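Local coordinates for protein acetyl xylan esterase (Geobacillus stearothermophilus, PDB 5BN1) that removes acetyl side groups from the xylose units of xylan and xylo-oligosaccharides, working as an SGNH-type serine esterase in a donut-shaped homooctamer, at residues I12-T17 with G90-W95; V85-G90 with A115-L120; K59-N64 with E74-A79; Y98-P101 with E105-V108. The protein carries 1 engineered substitution. All coordinates share one frame; numbering follows the deposited sequence. Where two conformers were deposited one is given.

Contact 1. Residues I12-T17 with G90-W95; sequences IGDSIT and GINDVW
Asp14 faces the start of helix 91-99 mainly across two waters. Its OD2 lies 2.7 Å from water 1, which accepts from Gly90 N and Asn92 N, and also bonds water 2, which accepts from Ile91 N at 3.1 Å. Three successive N-H groups of the first turn are thus joined to one carboxylate oxygen. The other oxygen, Asp14 OD1, caps its own helix: it accepts from Ile16 N (3.1 Å, 153°) on its anti side. Chi1 of 58° sets the carboxylate between the backbone N and carbonyl carbon, where it can serve both helix starts.

Direct contacts are few. Asn92 ND2 stands 3.5 Å from Asp14 CB, the amide turned 71° from the carboxylate; ND2 donates to Asn64 O, and Asn92 OD1 accepts from Arg96. Ile16 CG1 touches Ile91 CD1 at 3.9 Å, the two side chains roughly perpendicular. With an alanine at Asp14, both waters would probably lose their common acceptor and Ile16 N its cap.

The GDS block with the probable nucleophile Ser15 and the GxND block with Asn92, a presumed oxyanion-hole residue, are thus bridged by a hydrated carboxylate, consistent with its setting the two blocks relative to each other.

Contact 2. Residues V85-G90 with A115-L120; sequences VSIMIG and ATLRSL
Leu117, on the inner side of helix 110-124, brings the methyl CD1 down onto strand 84-88 and the turn after it. CD1 lies 4.2 Å from Ile87 CG2 and 4.3 Å from Ile89 CG2. These two methyls are themselves 3.9 Å apart, CG2 of Ile87 to CG2 of Ile89, so the three form a nearly equilateral triangle of purely apolar contact. Leu117 reaches them because CG stands opposite the backbone N (chi1 -178°), while its chain and that of Ile87 run alongside each other, head to tail. Ile89 offers just its CG2 branch here; CD1 leads away to Asn64 O, and the residue also packs on Leu69 of helix 66-78. Next in the helix, Arg118 turns outward to a salt bridge with Glu164. One turn after Leu117, Leu120 again points to the strand but stays looser, its CB 5.5 Å from Ile87 CD1, and rests on Trp73.

This is helix-on-sheet packing of the alpha/beta/alpha sandwich. Strand 84-88 runs between strands 8-13 and 130-134, and helix 110-124 covers it from between helix 66-78, which gives Trp73, and helix 146-165, which gives Val158 and Ile161 to Leu117.

Contact 3. Residues K59-N64 with E74-A79; sequences KGISGN and EEDVIA
Lys59 O and Asp76 OD2 share one donor, Arg72 NH1, which hydrogen-bonds the carbonyl and forms a salt bridge with the carboxylate, clamping loop 59-64 to the end of helix 66-78. Both belong to the beta-alpha-beta crossover that leads from strand 55-58 through helix 66-78 to strand 84-88 of the SGNH fold.

Across the contact itself, the aliphatic part of Lys59 passes the oxygen end of the Asp76 carbonyl. CG comes closest, 3.5 Å from Asp76 O, with CE at 3.9 Å from the same oxygen. A bend at chi2 (-72°) keeps the chain from CB to CE close to this oxygen, which is buried without a polar partner. The helix widens here into a pi-type turn, in which Ala79 N bonds Glu74 O. Lys59 NZ passes Asp76 OD1 at 4.1 Å, too long for a salt bridge, and bonds Pro24 O instead; its charge may still stabilise the carboxylate. An alanine in place of Lys59 is likely to open a gap beside Asp76 O and leave Pro24 O without its ammonium partner.

Farther along, the loop makes a type II turn at which Gly63, a presumed transition-state stabiliser, takes the positive-phi place that favours glycine. It is closed by Asn64 N donating to Ile61 O at 3.2 Å.

At the start of that turn, Ile61 CD1 comes to 4.3 Å from Asp76 OD2.

Contact 4. Residues Y98-P101 with E105-V108; sequences YDLP and EKHV
The imidazole of His107 meets segment 98-101 with its edge. Two successive carbonyl oxygens, Leu100 O and Pro101 O, lie at that edge near the ring plane, while the ring of Tyr109 meets the imidazole with its own plane at about 90°. NE2 donates to Leu100 O over 2.9 Å and nearly straight, at 170°. Seen from the acceptor the bond is less regular, since NE2 stands above the carbonyl plane. Beside it, His107 CE1 comes within 3.2 Å of Pro101 O, so that the polarised C-H corner faces a second partial negative charge. Next to CE1 in the ring, ND1 is hydrogen-bonded to Tyr109 OH; with both nitrogens engaged, the ring's rotation is fixed. Its CG lies opposite the carbonyl carbon (chi1 -58°), which swings the imidazole across to the other segment.

A smaller apolar patch runs alongside. Leu100 CD1 touches Lys106 CD at 3.9 Å and CE at 4.2 Å, where the lysine chain bends at chi3, and the two side chains cross at a slant.

Other subunits close in around the contact: Asp99 OD2 accepts from Trp190 NE1 of a second subunit, and Glu105 OE1 forms a salt bridge with Arg55 of a third.

The arrangement is a short interhelical loop closed by a side-chain-to-backbone bond: histidine ties the residues that follow helix 91-99 to the approach to helix 110-124, at a junction of three chains in the octamer.

From the N terminus, contact 1 opens at 12-17, where strand 8-13 runs into the short helix that carries the probable nucleophile. Before it closes, contact 3 opens and shuts entirely within it, tying loop 59-64 to the end of helix 66-78. Strand 84-88 then opens contact 2, and contact 1 closes at 90-95; the two cross and share Gly90, the N-cap residue between strand 84-88 and helix 91-99. Contact 4 seals the short loop after that helix and falls wholly inside the span of contact 2, which ends at 115-120. Contact 1 touches all the others: Gly13 O probably hydrogen-bonds Ile61 N of contact 3, strands 8-13 and 84-88 pair, and Asp93 packs on Val108.

Contact 1. Residues I12-T17 with G90-W95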
loop_
_atom_site.group_PDB
_atom_site.type_symbol
_atom_site.label_atom_id
_atom_site.label_comp_id
_atom_site.label_asym_id
_atom_site.label_seq_id
_atom_site.Cartn_x
_atom_site.Cartn_y
_atom_site.Cartn_z
ATOM N N ILE A 12 -13.332 -29.375 -4.159
ATOM C CA ILE A 12 -14.143 -28.297 -4.654
ATOM C C ILE A 12 -15.233 -27.954 -3.603
ATOM O O ILE A 12 -15.660 -28.783 -2.800
ATOM C CB ILE A 12 -14.669 -28.483 -6.084
ATOM C CG1 ILE A 12 -15.147 -27.175 -6.717
ATOM C CG2 ILE A 12 -15.702 -29.609 -6.089
ATOM C CD1 ILE A 12 -15.396 -27.202 -8.237
ATOM N N GLY A 13 -15.579 -26.659 -3.554
ATOM C CA GLY A 13 -16.483 -26.171 -2.606
ATOM C C GLY A 13 -16.408 -24.644 -2.565
ATOM O O GLY A 13 -16.091 -23.973 -3.526
ATOM N N ASP A 14 -16.789 -24.134 -1.366
ATOM C CA ASP A 14 -16.897 -22.677 -1.069
ATOM C C ASP A 14 -15.681 -22.161 -0.276
ATOM O O ASP A 14 -14.645 -22.738 -0.365
ATOM C CB ASP A 14 -18.248 -22.462 -0.419
ATOM C CG ASP A 14 -18.431 -23.243 0.804
ATOM O OD1 ASP A 14 -17.445 -23.556 1.512
ATOM O OD2 ASP A 14 -19.557 -23.679 1.095
ATOM N N SER A 15 -15.916 -21.109 0.501
ATOM C CA SER A 15 -14.774 -20.576 1.270
ATOM C C SER A 15 -14.127 -21.546 2.203
ATOM O O SER A 15 -12.923 -21.479 2.460
ATOM C CB SER A 15 -15.151 -19.360 2.130
ATOM O OG SER A 15 -16.238 -19.719 3.007
ATOM N N ILE A 16 -14.844 -22.499 2.732
ATOM C CA ILE A 16 -14.306 -23.487 3.710
ATOM C C ILE A 16 -13.225 -24.266 3.005
ATOM O O ILE A 16 -12.257 -24.695 3.630
ATOM C CB ILE A 16 -15.432 -24.342 4.348
ATOM C CG1 ILE A 16 -16.519 -23.463 4.946
ATOM C CG2 ILE A 16 -14.799 -25.284 5.398
ATOM C CD1 ILE A 16 -16.092 -22.444 5.943
ATOM N N THR A 17 -13.468 -24.580 1.733
ATOM C CA THR A 17 -12.558 -25.288 0.881
ATOM C C THR A 17 -11.433 -24.349 0.400
ATOM O O THR A 17 -10.237 -24.692 0.515
ATOM C CB THR A 17 -13.290 -26.050 -0.266
ATOM O OG1 THR A 17 -14.182 -26.938 0.368
ATOM C CG2 THR A 17 -12.285 -26.813 -1.145
ATOM N N GLY A 90 -23.137 -26.354 -0.027
ATOM C CA GLY A 90 -24.475 -26.201 0.641
ATOM C C GLY A 90 -24.537 -25.150 1.705
ATOM O O GLY A 90 -25.592 -24.666 2.006
ATOM N N ILE A 91 -23.380 -24.800 2.323
ATOM C CA ILE A 91 -23.442 -23.759 3.314
ATOM C C ILE A 91 -24.062 -22.473 2.793
ATOM O O ILE A 91 -24.930 -21.908 3.448
ATOM C CB ILE A 91 -22.063 -23.495 3.918
ATOM C CG1 ILE A 91 -21.657 -24.637 4.832
ATOM C CG2 ILE A 91 -22.073 -22.179 4.756
ATOM C CD1 ILE A 91 -20.220 -24.637 5.328
ATOM N N ASN A 92 -23.649 -22.009 1.618
ATOM C CA ASN A 92 -24.118 -20.758 1.074
ATOM C C ASN A 92 -25.553 -20.901 0.532
ATOM O O ASN A 92 -26.376 -20.015 0.660
ATOM C CB ASN A 92 -23.212 -20.213 0.066
ATOM C CG ASN A 92 -21.903 -19.781 0.691
ATOM O OD1 ASN A 92 -21.945 -18.976 1.655
ATOM N ND2 ASN A 92 -20.829 -20.154 0.162
ATOM N N ASP A 93 -25.824 -22.086 -0.061
ATOM C CA ASP A 93 -27.149 -22.422 -0.565
ATOM C C ASP A 93 -28.193 -22.176 0.487
ATOM O O ASP A 93 -29.307 -21.688 0.198
ATOM C CB ASP A 93 -27.133 -23.859 -1.025
ATOM C CG ASP A 93 -26.005 -24.186 -1.956
ATOM O OD1 ASP A 93 -24.774 -24.042 -1.557
ATOM O OD2 ASP A 93 -26.190 -24.603 -3.137
ATOM N N VAL A 94 -27.904 -22.537 1.731
ATOM C CA VAL A 94 -28.668 -22.368 2.910
ATOM C C VAL A 94 -28.537 -20.930 3.443
ATOM O O VAL A 94 -29.517 -20.291 3.774
ATOM C CB VAL A 94 -28.306 -23.400 3.963
ATOM C CG1 VAL A 94 -29.008 -23.145 5.231
ATOM C CG2 VAL A 94 -28.639 -24.824 3.431
ATOM N N TRP A 95 -27.298 -20.535 3.701
ATOM C CA TRP A 95 -27.062 -19.273 4.463
ATOM C C TRP A 95 -27.779 -18.107 3.844
ATOM O O TRP A 95 -28.332 -17.297 4.575
ATOM C CB TRP A 95 -25.575 -19.019 4.547
ATOM C CG TRP A 95 -25.115 -18.152 5.696
ATOM C CD1 TRP A 95 -25.830 -17.710 6.758
ATOM C CD2 TRP A 95 -23.729 -17.891 5.993
ATOM N NE1 TRP A 95 -24.995 -17.044 7.659
ATOM C CE2 TRP A 95 -23.703 -17.155 7.209
ATOM C CE3 TRP A 95 -22.571 -18.113 5.297
ATOM C CZ2 TRP A 95 -22.463 -16.773 7.783
ATOM C CZ3 TRP A 95 -21.370 -17.675 5.820
ATOM C CH2 TRP A 95 -21.362 -17.017 7.066
HETATM O O HOH W 1 -21.922 -23.608 -0.250
HETATM O O HOH W 2 -20.589 -26.039 2.020
#

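Contact 2. Residues V85-G90 with A115-L120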
loop_
_atom_site.group_PDB
_atom_site.type_symbol
_atom_site.label_atom_id
_atom_site.label_comp_id
_atom_site.label_asym_id
_atom_site.label_seq_id
_atom_site.Cartn_x
_atom_site.Cartn_y
_atom_site.Cartn_z
ATOM N N VAL A 85 -12.668 -36.772 -6.678
ATOM C CA VAL A 85 -13.270 -35.452 -6.487
ATOM C C VAL A 85 -14.007 -35.426 -5.182
ATOM O O VAL A 85 -14.897 -36.180 -4.854
ATOM C CB VAL A 85 -14.257 -35.056 -7.631
ATOM C CG1 VAL A 85 -14.890 -33.663 -7.406
ATOM C CG2 VAL A 85 -13.559 -35.030 -8.932
ATOM N N SER A 86 -13.603 -34.465 -4.316
ATOM C CA SER A 86 -14.197 -34.174 -3.016
ATOM C C SER A 86 -15.030 -32.872 -3.144
ATOM O O SER A 86 -14.553 -31.867 -3.659
ATOM C CB SER A 86 -13.176 -33.951 -1.878
ATOM O OG SER A 86 -13.788 -33.703 -0.675
ATOM N N ILE A 87 -16.302 -33.004 -2.796
ATOM C CA ILE A 87 -17.268 -31.902 -2.887
ATOM C C ILE A 87 -17.755 -31.587 -1.490
ATOM O O ILE A 87 -18.277 -32.408 -0.757
ATOM C CB ILE A 87 -18.508 -32.244 -3.783
ATOM C CG1 ILE A 87 -17.968 -32.758 -5.116
ATOM C CG2 ILE A 87 -19.434 -31.051 -3.864
ATOM C CD1 ILE A 87 -19.107 -33.478 -5.891
ATOM N N MET A 88 -17.700 -30.273 -1.105
ATOM C CA MET A 88 -18.358 -29.764 0.114
ATOM C C MET A 88 -19.018 -28.457 -0.255
ATOM O O MET A 88 -18.453 -27.394 -0.439
ATOM C CB MET A 88 -17.425 -29.534 1.331
ATOM C CG MET A 88 -18.220 -29.157 2.549
ATOM S SD MET A 88 -17.377 -29.347 4.132
ATOM C CE MET A 88 -15.889 -28.442 3.799
ATOM N N ILE A 89 -20.366 -28.594 -0.422
ATOM C CA ILE A 89 -21.188 -27.463 -0.882
ATOM C C ILE A 89 -22.552 -27.536 -0.241
ATOM O O ILE A 89 -23.048 -28.597 0.186
ATOM C CB ILE A 89 -21.290 -27.429 -2.404
ATOM C CG1 ILE A 89 -21.641 -26.041 -2.976
ATOM C CG2 ILE A 89 -22.259 -28.579 -2.887
ATOM C CD1 ILE A 89 -20.446 -25.068 -2.920
ATOM N N GLY A 90 -23.137 -26.354 -0.027
ATOM C CA GLY A 90 -24.475 -26.201 0.641
ATOM C C GLY A 90 -24.537 -25.150 1.705
ATOM O O GLY A 90 -25.592 -24.666 2.006
ATOM N N ALA A 115 -31.225 -31.513 -7.224
ATOM C CA ALA A 115 -31.063 -31.884 -8.619
ATOM C C ALA A 115 -29.782 -31.573 -9.215
ATOM O O ALA A 115 -29.214 -32.367 -9.981
ATOM C CB ALA A 115 -32.120 -31.172 -9.411
ATOM N N THR A 116 -29.157 -30.411 -8.805
ATOM C CA THR A 116 -27.910 -30.016 -9.370
ATOM C C THR A 116 -26.758 -30.911 -8.779
ATOM O O THR A 116 -25.931 -31.376 -9.544
ATOM C CB THR A 116 -27.635 -28.522 -9.080
ATOM O OG1 THR A 116 -28.712 -27.705 -9.608
ATOM C CG2 THR A 116 -26.329 -28.071 -9.674
ATOM N N LEU A 117 -26.770 -31.141 -7.489
ATOM C CA LEU A 117 -25.697 -31.916 -6.875
ATOM C C LEU A 117 -25.728 -33.334 -7.467
ATOM O O LEU A 117 -24.696 -33.871 -7.828
ATOM C CB LEU A 117 -25.801 -31.952 -5.382
ATOM C CG LEU A 117 -24.660 -32.712 -4.633
ATOM C CD1 LEU A 117 -23.283 -32.179 -4.998
ATOM C CD2 LEU A 117 -24.895 -32.654 -3.154
ATOM N N ARG A 118 -26.943 -33.841 -7.526
ATOM C CA ARG A 118 -27.141 -35.207 -8.058
ATOM C C ARG A 118 -26.606 -35.260 -9.456
ATOM O O ARG A 118 -25.912 -36.241 -9.826
ATOM C CB ARG A 118 -28.614 -35.633 -7.944
ATOM C CG ARG A 118 -28.887 -37.001 -8.584
ATOM C CD ARG A 118 -30.309 -37.333 -8.229
ATOM N NE ARG A 118 -30.660 -38.581 -8.889
ATOM C CZ ARG A 118 -31.081 -38.618 -10.122
ATOM N NH1 ARG A 118 -31.276 -37.609 -10.940
ATOM N NH2 ARG A 118 -31.400 -39.847 -10.603
ATOM N N SER A 119 -26.949 -34.310 -10.316
ATOM C CA SER A 119 -26.490 -34.319 -11.642
ATOM C C SER A 119 -25.005 -34.212 -11.804
ATOM O O SER A 119 -24.358 -34.912 -12.637
ATOM C CB SER A 119 -27.109 -33.186 -12.436
ATOM O OG SER A 119 -26.637 -33.125 -13.750
ATOM N N LEU A 120 -24.367 -33.394 -10.975
ATOM C CA LEU A 120 -22.932 -33.264 -11.009
ATOM C C LEU A 120 -22.296 -34.628 -10.624
ATOM O O LEU A 120 -21.263 -34.973 -11.213
ATOM C CB LEU A 120 -22.452 -32.141 -10.031
ATOM C CG LEU A 120 -22.782 -30.782 -10.608
ATOM C CD1 LEU A 120 -22.422 -29.733 -9.526
ATOM C CD2 LEU A 120 -22.153 -30.351 -11.875
#

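Contact 3. Residues K59-N64 with E74-A79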
loop_
_atom_site.group_PDB
_atom_site.type_symbol
_atom_site.label_atom_id
_atom_site.label_comp_id
_atom_site.label_asym_id
_atom_site.label_seq_id
_atom_site.Cartn_x
_atom_site.Cartn_y
_atom_site.Cartn_z
ATOM N N LYS A 59 -9.869 -26.335 -5.737
ATOM C CA LYS A 59 -10.741 -25.538 -6.566
ATOM C C LYS A 59 -11.877 -24.841 -5.835
ATOM O O LYS A 59 -12.883 -24.408 -6.414
ATOM C CB LYS A 59 -11.279 -26.354 -7.806
ATOM C CG LYS A 59 -10.134 -26.693 -8.755
ATOM C CD LYS A 59 -9.614 -25.549 -9.500
ATOM C CE LYS A 59 -8.708 -25.971 -10.681
ATOM N NZ LYS A 59 -8.272 -24.807 -11.491
ATOM N N GLY A 60 -11.710 -24.684 -4.516
ATOM C CA GLY A 60 -12.697 -23.951 -3.727
ATOM C C GLY A 60 -12.824 -22.513 -4.161
ATOM O O GLY A 60 -11.745 -21.897 -4.540
ATOM N N ILE A 61 -14.029 -21.936 -4.127
ATOM C CA ILE A 61 -14.199 -20.540 -4.347
ATOM C C ILE A 61 -15.162 -19.960 -3.332
ATOM O O ILE A 61 -16.319 -20.361 -3.230
ATOM C CB ILE A 61 -14.667 -20.270 -5.774
ATOM C CG1 ILE A 61 -13.614 -20.731 -6.715
ATOM C CG2 ILE A 61 -14.964 -18.814 -6.011
ATOM C CD1 ILE A 61 -13.849 -20.401 -8.144
ATOM N N SER A 62 -14.692 -18.946 -2.569
ATOM C CA SER A 62 -15.524 -18.303 -1.596
ATOM C C SER A 62 -16.827 -17.803 -2.188
ATOM O O SER A 62 -16.822 -17.210 -3.270
ATOM C CB SER A 62 -14.713 -17.082 -1.039
ATOM O OG SER A 62 -15.500 -16.473 -0.021
ATOM N N GLY A 63 -17.925 -18.017 -1.453
ATOM C CA GLY A 63 -19.258 -17.633 -1.814
ATOM C C GLY A 63 -20.086 -18.611 -2.604
ATOM O O GLY A 63 -21.249 -18.327 -2.832
ATOM N N ASN A 64 -19.422 -19.624 -3.113
ATOM C CA ASN A 64 -20.172 -20.507 -4.067
ATOM C C ASN A 64 -21.293 -21.318 -3.414
ATOM O O ASN A 64 -21.241 -21.758 -2.287
ATOM C CB ASN A 64 -19.210 -21.494 -4.733
ATOM C CG ASN A 64 -18.480 -21.009 -5.908
ATOM O OD1 ASN A 64 -18.446 -19.770 -6.292
ATOM N ND2 ASN A 64 -18.015 -21.965 -6.586
ATOM N N GLU A 74 -17.096 -27.830 -15.839
ATOM C CA GLU A 74 -16.318 -28.364 -16.937
ATOM C C GLU A 74 -14.861 -27.925 -16.850
ATOM O O GLU A 74 -13.970 -28.764 -17.006
ATOM C CB GLU A 74 -16.908 -27.838 -18.267
ATOM C CG GLU A 74 -16.250 -28.375 -19.535
ATOM C CD GLU A 74 -16.190 -29.885 -19.639
ATOM O OE1 GLU A 74 -15.086 -30.344 -20.082
ATOM O OE2 GLU A 74 -17.199 -30.591 -19.283
ATOM N N GLU A 75 -14.643 -26.651 -16.646
ATOM C CA GLU A 75 -13.311 -26.119 -16.584
ATOM C C GLU A 75 -12.591 -26.521 -15.315
ATOM O O GLU A 75 -11.425 -26.885 -15.294
ATOM C CB GLU A 75 -13.362 -24.647 -16.852
ATOM C CG GLU A 75 -12.243 -23.742 -16.400
ATOM C CD GLU A 75 -12.825 -22.321 -16.153
ATOM O OE1 GLU A 75 -13.437 -22.037 -15.051
ATOM O OE2 GLU A 75 -12.713 -21.502 -17.111
ATOM N N ASP A 76 -13.291 -26.440 -14.182
ATOM C CA ASP A 76 -12.587 -26.631 -12.898
ATOM C C ASP A 76 -12.548 -28.000 -12.315
ATOM O O ASP A 76 -11.725 -28.301 -11.423
ATOM C CB ASP A 76 -13.173 -25.667 -11.792
ATOM C CG ASP A 76 -12.844 -24.233 -12.033
ATOM O OD1 ASP A 76 -12.023 -23.870 -12.964
ATOM O OD2 ASP A 76 -13.352 -23.328 -11.323
ATOM N N VAL A 77 -13.329 -28.935 -12.881
ATOM C CA VAL A 77 -13.300 -30.280 -12.459
ATOM C C VAL A 77 -12.947 -31.178 -13.660
ATOM O O VAL A 77 -11.904 -31.789 -13.671
ATOM C CB VAL A 77 -14.593 -30.753 -11.800
ATOM C CG1 VAL A 77 -14.576 -32.148 -11.370
ATOM C CG2 VAL A 77 -14.906 -29.840 -10.562
ATOM N N ILE A 78 -13.886 -31.265 -14.598
ATOM C CA ILE A 78 -13.695 -32.272 -15.696
ATOM C C ILE A 78 -12.408 -32.103 -16.413
ATOM O O ILE A 78 -11.673 -33.102 -16.561
ATOM C CB ILE A 78 -14.912 -32.199 -16.686
ATOM C CG1 ILE A 78 -16.229 -32.456 -15.986
ATOM C CG2 ILE A 78 -14.689 -33.310 -17.764
ATOM C CD1 ILE A 78 -16.354 -33.573 -15.128
ATOM N N ALA A 79 -12.058 -30.911 -16.790
ATOM C CA ALA A 79 -10.894 -30.622 -17.609
ATOM C C ALA A 79 -9.581 -30.855 -16.820
ATOM O O ALA A 79 -8.533 -30.968 -17.435
ATOM C CB ALA A 79 -10.989 -29.253 -18.152
#

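Contact 4. Residues Y98-P101 with E105-V108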
loop_
_atom_site.group_PDB
_atom_site.type_symbol
_atom_site.label_atom_id
_atom_site.label_comp_id
_atom_site.label_asym_id
_atom_site.label_seq_id
_atom_site.Cartn_x
_atom_site.Cartn_y
_atom_site.Cartn_z
ATOM N N TYR A 98 -31.186 -17.183 5.001
ATOM C CA TYR A 98 -31.243 -16.614 6.326
ATOM C C TYR A 98 -30.539 -15.250 6.462
ATOM O O TYR A 98 -31.098 -14.442 7.241
ATOM C CB TYR A 98 -30.616 -17.655 7.332
ATOM C CG TYR A 98 -31.530 -18.882 7.442
ATOM C CD1 TYR A 98 -32.653 -18.829 8.203
ATOM C CD2 TYR A 98 -31.225 -20.064 6.772
ATOM C CE1 TYR A 98 -33.546 -19.893 8.296
ATOM C CE2 TYR A 98 -32.105 -21.103 6.829
ATOM C CZ TYR A 98 -33.218 -21.010 7.570
ATOM O OH TYR A 98 -34.180 -22.044 7.653
ATOM N N ASP A 99 -29.472 -15.002 5.741
ATOM C CA ASP A 99 -28.772 -13.685 5.835
ATOM C C ASP A 99 -29.293 -12.685 4.876
ATOM O O ASP A 99 -29.164 -11.447 5.156
ATOM C CB ASP A 99 -27.299 -13.782 5.960
ATOM C CG ASP A 99 -26.547 -14.061 4.702
ATOM O OD1 ASP A 99 -27.230 -14.411 3.660
ATOM O OD2 ASP A 99 -25.302 -13.900 4.641
ATOM N N LEU A 100 -29.888 -13.095 3.774
ATOM C CA LEU A 100 -30.486 -12.196 2.725
ATOM C C LEU A 100 -31.867 -12.772 2.403
ATOM O O LEU A 100 -32.013 -13.238 1.252
ATOM C CB LEU A 100 -29.545 -12.112 1.568
ATOM C CG LEU A 100 -28.228 -11.407 1.783
ATOM C CD1 LEU A 100 -27.274 -11.538 0.638
ATOM C CD2 LEU A 100 -28.459 -9.895 2.184
ATOM N N PRO A 101 -32.784 -12.793 3.323
ATOM C CA PRO A 101 -34.043 -13.503 3.180
ATOM C C PRO A 101 -34.910 -13.064 2.047
ATOM O O PRO A 101 -35.713 -13.881 1.566
ATOM C CB PRO A 101 -34.742 -13.399 4.520
ATOM C CG PRO A 101 -34.116 -12.211 5.188
ATOM C CD PRO A 101 -32.705 -12.224 4.706
ATOM N N GLU A 105 -33.394 -14.795 -5.473
ATOM C CA GLU A 105 -32.492 -15.278 -6.507
ATOM C C GLU A 105 -31.108 -15.731 -6.070
ATOM O O GLU A 105 -30.454 -16.509 -6.791
ATOM C CB GLU A 105 -32.338 -14.183 -7.619
ATOM C CG GLU A 105 -31.477 -12.924 -7.243
ATOM C CD GLU A 105 -32.016 -11.926 -6.110
ATOM O OE1 GLU A 105 -33.217 -11.928 -5.614
ATOM O OE2 GLU A 105 -31.175 -11.070 -5.688
ATOM N N LYS A 106 -30.612 -15.331 -4.886
ATOM C CA LYS A 106 -29.392 -15.837 -4.364
ATOM C C LYS A 106 -29.511 -17.172 -3.567
ATOM O O LYS A 106 -28.451 -17.754 -3.174
ATOM C CB LYS A 106 -28.839 -14.827 -3.347
ATOM C CG LYS A 106 -28.481 -13.493 -4.050
ATOM C CD LYS A 106 -27.678 -12.715 -3.007
ATOM C CE LYS A 106 -26.152 -13.008 -3.095
ATOM N NZ LYS A 106 -25.458 -11.797 -3.615
ATOM N N HIS A 107 -30.769 -17.545 -3.338
ATOM C CA HIS A 107 -31.115 -18.768 -2.554
ATOM C C HIS A 107 -30.996 -19.942 -3.517
ATOM O O HIS A 107 -31.374 -19.833 -4.624
ATOM C CB HIS A 107 -32.498 -18.730 -2.018
ATOM C CG HIS A 107 -32.798 -17.553 -1.115
ATOM N ND1 HIS A 107 -34.023 -17.320 -0.585
ATOM C CD2 HIS A 107 -31.976 -16.546 -0.661
ATOM C CE1 HIS A 107 -33.998 -16.205 0.137
ATOM N NE2 HIS A 107 -32.776 -15.754 0.115
ATOM N N VAL A 108 -30.493 -21.040 -3.027
ATOM C CA VAL A 108 -30.577 -22.319 -3.780
ATOM C C VAL A 108 -31.370 -23.232 -2.891
ATOM O O VAL A 108 -30.891 -23.785 -1.904
ATOM C CB VAL A 108 -29.192 -22.880 -4.103
ATOM C CG1 VAL A 108 -29.323 -24.228 -4.775
ATOM C CG2 VAL A 108 -28.392 -21.971 -4.952
#